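ER-derived vesicles protein ERV41 (Saccharomyces cerevisiae, PDB 3ZLC) helps carry a subset of secretory proteins from the endoplasmic reticulum to the Golgi in COPII-coated vesicles and facilitates retrograde transport back. Local coordinates at residues 161-175 against 200-214. Numbering follows the deposited sequence.
Sequences FSFGDFYPYIDNPLD and FKKLGAEVDTNQYSV
Y212 pushes its ring between F163 and P173. Its CB carries the ring toward 161-175, with CG between the backbone N and the carbonyl carbon (chi1 66°). CG lies between F163 CE1 and P173 CD. Y212 CD1 meets F163 CD1 at 3.7 Å, and Y212 CE1 passes N172 OD1 at 3.4 Å. Y212 CD2 and CE2 lie under P173, which covers that face. P173 CD sits over the ring centre in a CH-pi contact, 3.6 Å from the Y212 ring centroid. F163 turns its edge to the opposite face of Y212 in a T-shaped pair, the F163 and Y212 ring planes 79° apart. CZ lies near F161 O and P173 CD. At the tip Y212 OH donates to F161 O at 2.7 Å. Y212 OH also accepts from L174 N at 3.3 Å, so two backbone bonds fix the hydroxyl. A phenylalanine in place of Y212 would probably leave F161 O and L174 N without this shared partner.

Farther along, D165 N donates to D208 O at 2.7 Å, and D208 N reaches D165 OD2 at 2.8 Å from above the carboxylate plane. Y167, Y169 and F200 form an aromatic cluster, and T209 CB lies over one face of Y167. The contact packs the end of strand 156-163 and the loop after it against strand 209-219 and the loop leading into it, with F200 ending strand 188-200. This is consistent with a beta-sandwich-like packing of the lumenal domain's two mixed sheets.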
loop_
_atom_site.group_PDB
_atom_site.type_symbol
_atom_site.label_atom_id
_atom_site.label_comp_id
_atom_site.label_asym_id
_atom_site.label_seq_id
_atom_site.Cartn_x
_atom_site.Cartn_y
_atom_site.Cartn_z
ATOM N N PHE A 161 5.365 -1.231 1.257
ATOM C CA PHE A 161 4.361 -0.887 2.254
ATOM C C PHE A 161 4.862 -1.447 3.583
ATOM O O PHE A 161 4.891 -2.661 3.772
ATOM C CB PHE A 161 2.993 -1.479 1.915
ATOM C CG PHE A 161 1.902 -0.948 2.784
ATOM C CD1 PHE A 161 1.425 0.342 2.591
ATOM C CD2 PHE A 161 1.376 -1.715 3.820
ATOM C CE1 PHE A 161 0.425 0.863 3.401
ATOM C CE2 PHE A 161 0.381 -1.204 4.633
ATOM C CZ PHE A 161 -0.093 0.088 4.428
ATOM N N SER A 162 5.302 -0.569 4.479
ATOM C CA SER A 162 5.964 -1.009 5.709
ATOM C C SER A 162 5.578 -0.075 6.844
ATOM O O SER A 162 5.018 1.017 6.606
ATOM C CB SER A 162 7.490 -1.022 5.530
ATOM O OG SER A 162 7.975 0.289 5.293
ATOM N N PHE A 163 5.872 -0.511 8.068
ATOM C CA PHE A 163 5.556 0.236 9.290
ATOM C C PHE A 163 6.836 0.447 10.053
ATOM O O PHE A 163 7.557 -0.527 10.359
ATOM C CB PHE A 163 4.618 -0.584 10.183
ATOM C CG PHE A 163 3.272 -0.834 9.567
ATOM C CD1 PHE A 163 3.077 -1.900 8.705
ATOM C CD2 PHE A 163 2.210 0.027 9.822
ATOM C CE1 PHE A 163 1.833 -2.131 8.117
ATOM C CE2 PHE A 163 0.949 -0.194 9.238
ATOM C CZ PHE A 163 0.769 -1.275 8.385
ATOM N N GLY A 164 7.128 1.704 10.376
ATOM C CA GLY A 164 8.274 2.006 11.218
ATOM C C GLY A 164 9.563 2.227 10.440
ATOM O O GLY A 164 9.542 2.692 9.293
ATOM N N ASP A 165 10.693 1.927 11.075
ATOM C CA ASP A 165 11.992 2.137 10.450
ATOM C C ASP A 165 12.401 0.925 9.599
ATOM O O ASP A 165 12.251 -0.220 10.020
ATOM C CB ASP A 165 13.045 2.348 11.539
ATOM C CG ASP A 165 12.814 3.622 12.330
ATOM O OD1 ASP A 165 12.316 4.596 11.740
ATOM O OD2 ASP A 165 13.115 3.641 13.540
ATOM N N PHE A 166 12.945 1.166 8.417
ATOM C CA PHE A 166 13.386 0.044 7.599
ATOM C C PHE A 166 14.568 -0.621 8.307
ATOM O O PHE A 166 15.304 0.030 9.058
ATOM C CB PHE A 166 13.749 0.496 6.184
ATOM C CG PHE A 166 13.229 -0.428 5.104
ATOM C CD1 PHE A 166 11.859 -0.507 4.832
ATOM C CD2 PHE A 166 14.106 -1.221 4.366
ATOM C CE1 PHE A 166 11.371 -1.364 3.842
ATOM C CE2 PHE A 166 13.633 -2.069 3.364
ATOM C CZ PHE A 166 12.257 -2.145 3.107
ATOM N N TYR A 167 14.717 -1.933 8.144
ATOM C CA TYR A 167 15.820 -2.629 8.816
ATOM C C TYR A 167 16.297 -3.748 7.896
ATOM O O TYR A 167 15.557 -4.144 6.990
ATOM C CB TYR A 167 15.385 -3.139 10.202
ATOM C CG TYR A 167 14.174 -4.035 10.191
ATOM C CD1 TYR A 167 12.891 -3.506 10.108
ATOM C CD2 TYR A 167 14.313 -5.417 10.290
ATOM C CE1 TYR A 167 11.766 -4.336 10.107
ATOM C CE2 TYR A 167 13.198 -6.250 10.285
ATOM C CZ TYR A 167 11.933 -5.700 10.201
ATOM O OH TYR A 167 10.829 -6.525 10.198
ATOM N N PRO A 168 17.529 -4.243 8.105
ATOM C CA PRO A 168 18.126 -5.137 7.100
ATOM C C PRO A 168 17.397 -6.474 6.943
ATOM O O PRO A 168 17.511 -7.112 5.892
ATOM C CB PRO A 168 19.539 -5.377 7.646
ATOM C CG PRO A 168 19.823 -4.160 8.459
ATOM C CD PRO A 168 18.523 -3.808 9.108
ATOM N N TYR A 169 16.651 -6.884 7.963
ATOM C CA TYR A 169 16.006 -8.201 7.962
ATOM C C TYR A 169 14.575 -8.137 7.461
ATOM O O TYR A 169 13.882 -9.163 7.418
ATOM C CB TYR A 169 15.968 -8.762 9.386
ATOM C CG TYR A 169 17.200 -8.447 10.204
ATOM C CD1 TYR A 169 18.475 -8.675 9.696
ATOM C CD2 TYR A 169 17.090 -7.910 11.485
ATOM C CE1 TYR A 169 19.622 -8.381 10.455
ATOM C CE2 TYR A 169 18.228 -7.618 12.250
ATOM C CZ TYR A 169 19.483 -7.854 11.723
ATOM O OH TYR A 169 20.607 -7.585 12.483
ATOM N N ILE A 170 14.130 -6.941 7.093
ATOM C CA ILE A 170 12.717 -6.713 6.788
ATOM C C ILE A 170 12.230 -7.564 5.609
ATOM O O ILE A 170 12.967 -7.841 4.666
ATOM C CB ILE A 170 12.418 -5.206 6.569
ATOM C CG1 ILE A 170 10.929 -4.895 6.747
ATOM C CG2 ILE A 170 12.925 -4.727 5.226
ATOM C CD1 ILE A 170 10.666 -3.373 6.879
ATOM N N ASP A 171 10.990 -8.012 5.686
ATOM C CA ASP A 171 10.414 -8.800 4.610
ATOM C C ASP A 171 8.923 -8.552 4.708
ATOM O O ASP A 171 8.234 -9.224 5.469
ATOM C CB ASP A 171 10.746 -10.292 4.815
ATOM C CG ASP A 171 10.341 -11.149 3.611
ATOM O OD1 ASP A 171 9.554 -10.648 2.780
ATOM O OD2 ASP A 171 10.803 -12.310 3.482
ATOM N N ASN A 172 8.438 -7.537 3.993
ATOM C CA ASN A 172 7.037 -7.130 4.073
ATOM C C ASN A 172 6.216 -7.906 3.050
ATOM O O ASN A 172 6.592 -7.973 1.876
ATOM C CB ASN A 172 6.913 -5.621 3.774
ATOM C CG ASN A 172 7.707 -4.773 4.747
ATOM O OD1 ASN A 172 7.482 -4.844 5.969
ATOM N ND2 ASN A 172 8.663 -3.987 4.226
ATOM N N PRO A 173 5.090 -8.491 3.477
ATOM C CA PRO A 173 4.347 -9.304 2.506
ATOM C C PRO A 173 3.917 -8.530 1.252
ATOM O O PRO A 173 3.885 -9.127 0.168
ATOM C CB PRO A 173 3.098 -9.725 3.277
ATOM C CG PRO A 173 3.473 -9.601 4.755
ATOM C CD PRO A 173 4.534 -8.549 4.846
ATOM N N LEU A 174 3.575 -7.245 1.381
ATOM C CA LEU A 174 3.071 -6.516 0.200
ATOM C C LEU A 174 4.152 -5.908 -0.687
ATOM O O LEU A 174 3.849 -5.489 -1.804
ATOM C CB LEU A 174 2.037 -5.450 0.589
ATOM C CG LEU A 174 0.845 -6.038 1.349
ATOM C CD1 LEU A 174 -0.127 -4.915 1.706
ATOM C CD2 LEU A 174 0.159 -7.149 0.545
ATOM N N ASP A 175 5.408 -5.880 -0.233
ATOM C CA ASP A 175 6.494 -5.324 -1.058
ATOM C C ASP A 175 6.650 -6.090 -2.354
ATOM O O ASP A 175 6.617 -7.328 -2.354
ATOM C CB ASP A 175 7.858 -5.393 -0.334
ATOM C CG ASP A 175 8.012 -4.336 0.737
ATOM O OD1 ASP A 175 7.052 -3.582 0.972
ATOM O OD2 ASP A 175 9.085 -4.290 1.379
ATOM N N PHE A 200 15.128 -6.279 17.864
ATOM C CA PHE A 200 16.321 -7.017 17.463
ATOM C C PHE A 200 17.460 -6.477 18.298
ATOM O O PHE A 200 17.885 -5.337 18.096
ATOM C CB PHE A 200 16.653 -6.788 15.988
ATOM C CG PHE A 200 15.624 -7.330 15.039
ATOM C CD1 PHE A 200 15.653 -8.668 14.642
ATOM C CD2 PHE A 200 14.640 -6.502 14.525
ATOM C CE1 PHE A 200 14.701 -9.166 13.758
ATOM C CE2 PHE A 200 13.682 -6.995 13.635
ATOM C CZ PHE A 200 13.716 -8.331 13.256
ATOM N N LYS A 201 17.971 -7.283 19.225
ATOM C CA LYS A 201 19.066 -6.821 20.078
ATOM C C LYS A 201 20.316 -6.443 19.276
ATOM O O LYS A 201 21.149 -5.665 19.745
ATOM C CB LYS A 201 19.380 -7.862 21.158
ATOM C CG LYS A 201 18.336 -7.916 22.266
ATOM C CD LYS A 201 18.652 -9.000 23.286
ATOM C CE LYS A 201 17.610 -9.021 24.398
ATOM N NZ LYS A 201 17.784 -10.191 25.305
ATOM N N LYS A 202 20.434 -6.981 18.062
ATOM C CA LYS A 202 21.538 -6.626 17.165
ATOM C C LYS A 202 21.391 -5.215 16.583
ATOM O O LYS A 202 22.341 -4.665 16.027
ATOM C CB LYS A 202 21.651 -7.644 16.025
ATOM C CG LYS A 202 22.574 -8.823 16.320
ATOM C CD LYS A 202 22.779 -9.672 15.067
ATOM C CE LYS A 202 24.207 -10.207 14.975
ATOM N NZ LYS A 202 24.345 -11.629 15.387
ATOM N N LEU A 203 20.200 -4.635 16.721
ATOM C CA LEU A 203 19.901 -3.323 16.151
ATOM C C LEU A 203 19.662 -2.246 17.223
ATOM O O LEU A 203 19.932 -1.057 17.003
ATOM C CB LEU A 203 18.679 -3.421 15.229
ATOM C CG LEU A 203 18.854 -4.292 13.986
ATOM C CD1 LEU A 203 17.613 -4.234 13.110
ATOM C CD2 LEU A 203 20.084 -3.871 13.194
ATOM N N GLY A 204 19.150 -2.664 18.378
ATOM C CA GLY A 204 18.824 -1.732 19.447
ATOM C C GLY A 204 17.325 -1.517 19.601
ATOM O O GLY A 204 16.554 -1.779 18.675
ATOM N N ALA A 205 16.912 -1.021 20.762
ATOM C CA ALA A 205 15.494 -0.788 21.042
ATOM C C ALA A 205 15.012 0.561 20.506
ATOM O O ALA A 205 13.810 0.795 20.392
ATOM C CB ALA A 205 15.227 -0.898 22.542
ATOM N N GLU A 206 15.954 1.444 20.191
ATOM C CA GLU A 206 15.626 2.772 19.685
ATOM C C GLU A 206 15.083 2.748 18.261
ATOM O O GLU A 206 14.420 3.694 17.828
ATOM C CB GLU A 206 16.843 3.698 19.766
ATOM C CG GLU A 206 17.972 3.343 18.810
ATOM C CD GLU A 206 18.859 2.214 19.325
ATOM O OE1 GLU A 206 18.631 1.737 20.461
ATOM O OE2 GLU A 206 19.793 1.810 18.597
ATOM N N VAL A 207 15.366 1.680 17.520
ATOM C CA VAL A 207 14.855 1.591 16.155
ATOM C C VAL A 207 13.443 1.011 16.170
ATOM O O VAL A 207 13.189 -0.006 16.812
ATOM C CB VAL A 207 15.811 0.781 15.227
ATOM C CG1 VAL A 207 15.967 -0.633 15.718
ATOM C CG2 VAL A 207 15.324 0.795 13.793
ATOM N N ASP A 208 12.522 1.671 15.471
ATOM C CA ASP A 208 11.122 1.261 15.443
ATOM C C ASP A 208 10.884 0.152 14.404
ATOM O O ASP A 208 10.336 0.399 13.332
ATOM C CB ASP A 208 10.227 2.480 15.152
ATOM C CG ASP A 208 8.746 2.183 15.335
ATOM O OD1 ASP A 208 8.404 1.079 15.817
ATOM O OD2 ASP A 208 7.918 3.051 14.993
ATOM N N THR A 209 11.280 -1.075 14.740
ATOM C CA THR A 209 11.149 -2.213 13.827
ATOM C C THR A 209 9.834 -2.953 14.006
ATOM O O THR A 209 9.426 -3.255 15.134
ATOM C CB THR A 209 12.313 -3.210 14.007
ATOM O OG1 THR A 209 12.489 -3.495 15.404
ATOM C CG2 THR A 209 13.595 -2.613 13.457
ATOM N N ASN A 210 9.177 -3.244 12.887
ATOM C CA ASN A 210 7.897 -3.955 12.900
ATOM C C ASN A 210 7.845 -4.888 11.719
ATOM O O ASN A 210 8.438 -4.609 10.662
ATOM C CB ASN A 210 6.722 -2.974 12.763
ATOM C CG ASN A 210 6.700 -1.932 13.854
ATOM O OD1 ASN A 210 6.032 -2.103 14.873
ATOM N ND2 ASN A 210 7.425 -0.839 13.648
ATOM N N GLN A 211 7.114 -5.982 11.882
ATOM C CA GLN A 211 6.798 -6.843 10.755
ATOM C C GLN A 211 5.288 -7.080 10.742
ATOM O O GLN A 211 4.604 -6.883 11.764
ATOM C CB GLN A 211 7.573 -8.165 10.882
ATOM C CG GLN A 211 7.281 -8.963 12.174
ATOM C CD GLN A 211 8.317 -10.048 12.392
ATOM O OE1 GLN A 211 9.508 -9.753 12.533
ATOM N NE2 GLN A 211 7.880 -11.310 12.393
ATOM N N TYR A 212 4.747 -7.466 9.595
ATOM C CA TYR A 212 3.311 -7.707 9.542
ATOM C C TYR A 212 2.951 -8.928 8.726
ATOM O O TYR A 212 3.735 -9.391 7.866
ATOM C CB TYR A 212 2.539 -6.469 9.048
ATOM C CG TYR A 212 2.791 -6.059 7.604
ATOM C CD1 TYR A 212 3.883 -5.267 7.266
ATOM C CD2 TYR A 212 1.892 -6.413 6.592
ATOM C CE1 TYR A 212 4.100 -4.853 5.942
ATOM C CE2 TYR A 212 2.099 -6.010 5.269
ATOM C CZ TYR A 212 3.183 -5.230 4.958
ATOM O OH TYR A 212 3.382 -4.856 3.647
ATOM N N SER A 213 1.769 -9.459 9.033
ATOM C CA SER A 213 1.140 -10.487 8.224
ATOM C C SER A 213 -0.076 -9.836 7.610
ATOM O O SER A 213 -0.448 -8.721 7.995
ATOM C CB SER A 213 0.724 -11.691 9.068
ATOM O OG SER A 213 -0.220 -11.348 10.085
ATOM N N VAL A 214 -0.700 -10.513 6.657
ATOM C CA VAL A 214 -1.770 -9.873 5.891
ATOM C C VAL A 214 -2.733 -10.919 5.382
ATOM O O VAL A 214 -2.352 -12.080 5.142
ATOM C CB VAL A 214 -1.179 -9.009 4.732
ATOM C CG1 VAL A 214 -0.329 -9.857 3.821
ATOM C CG2 VAL A 214 -2.288 -8.310 3.931
HETATM O O HOH W 1 10.073 -1.635 10.516
HETATM O O HOH W 2 6.869 -3.307 8.343
HETATM O O HOH W 3 10.494 -7.355 12.547
HETATM O O HOH W 4 6.347 -10.225 7.398
HETATM O O HOH W 5 6.839 -6.984 7.431
#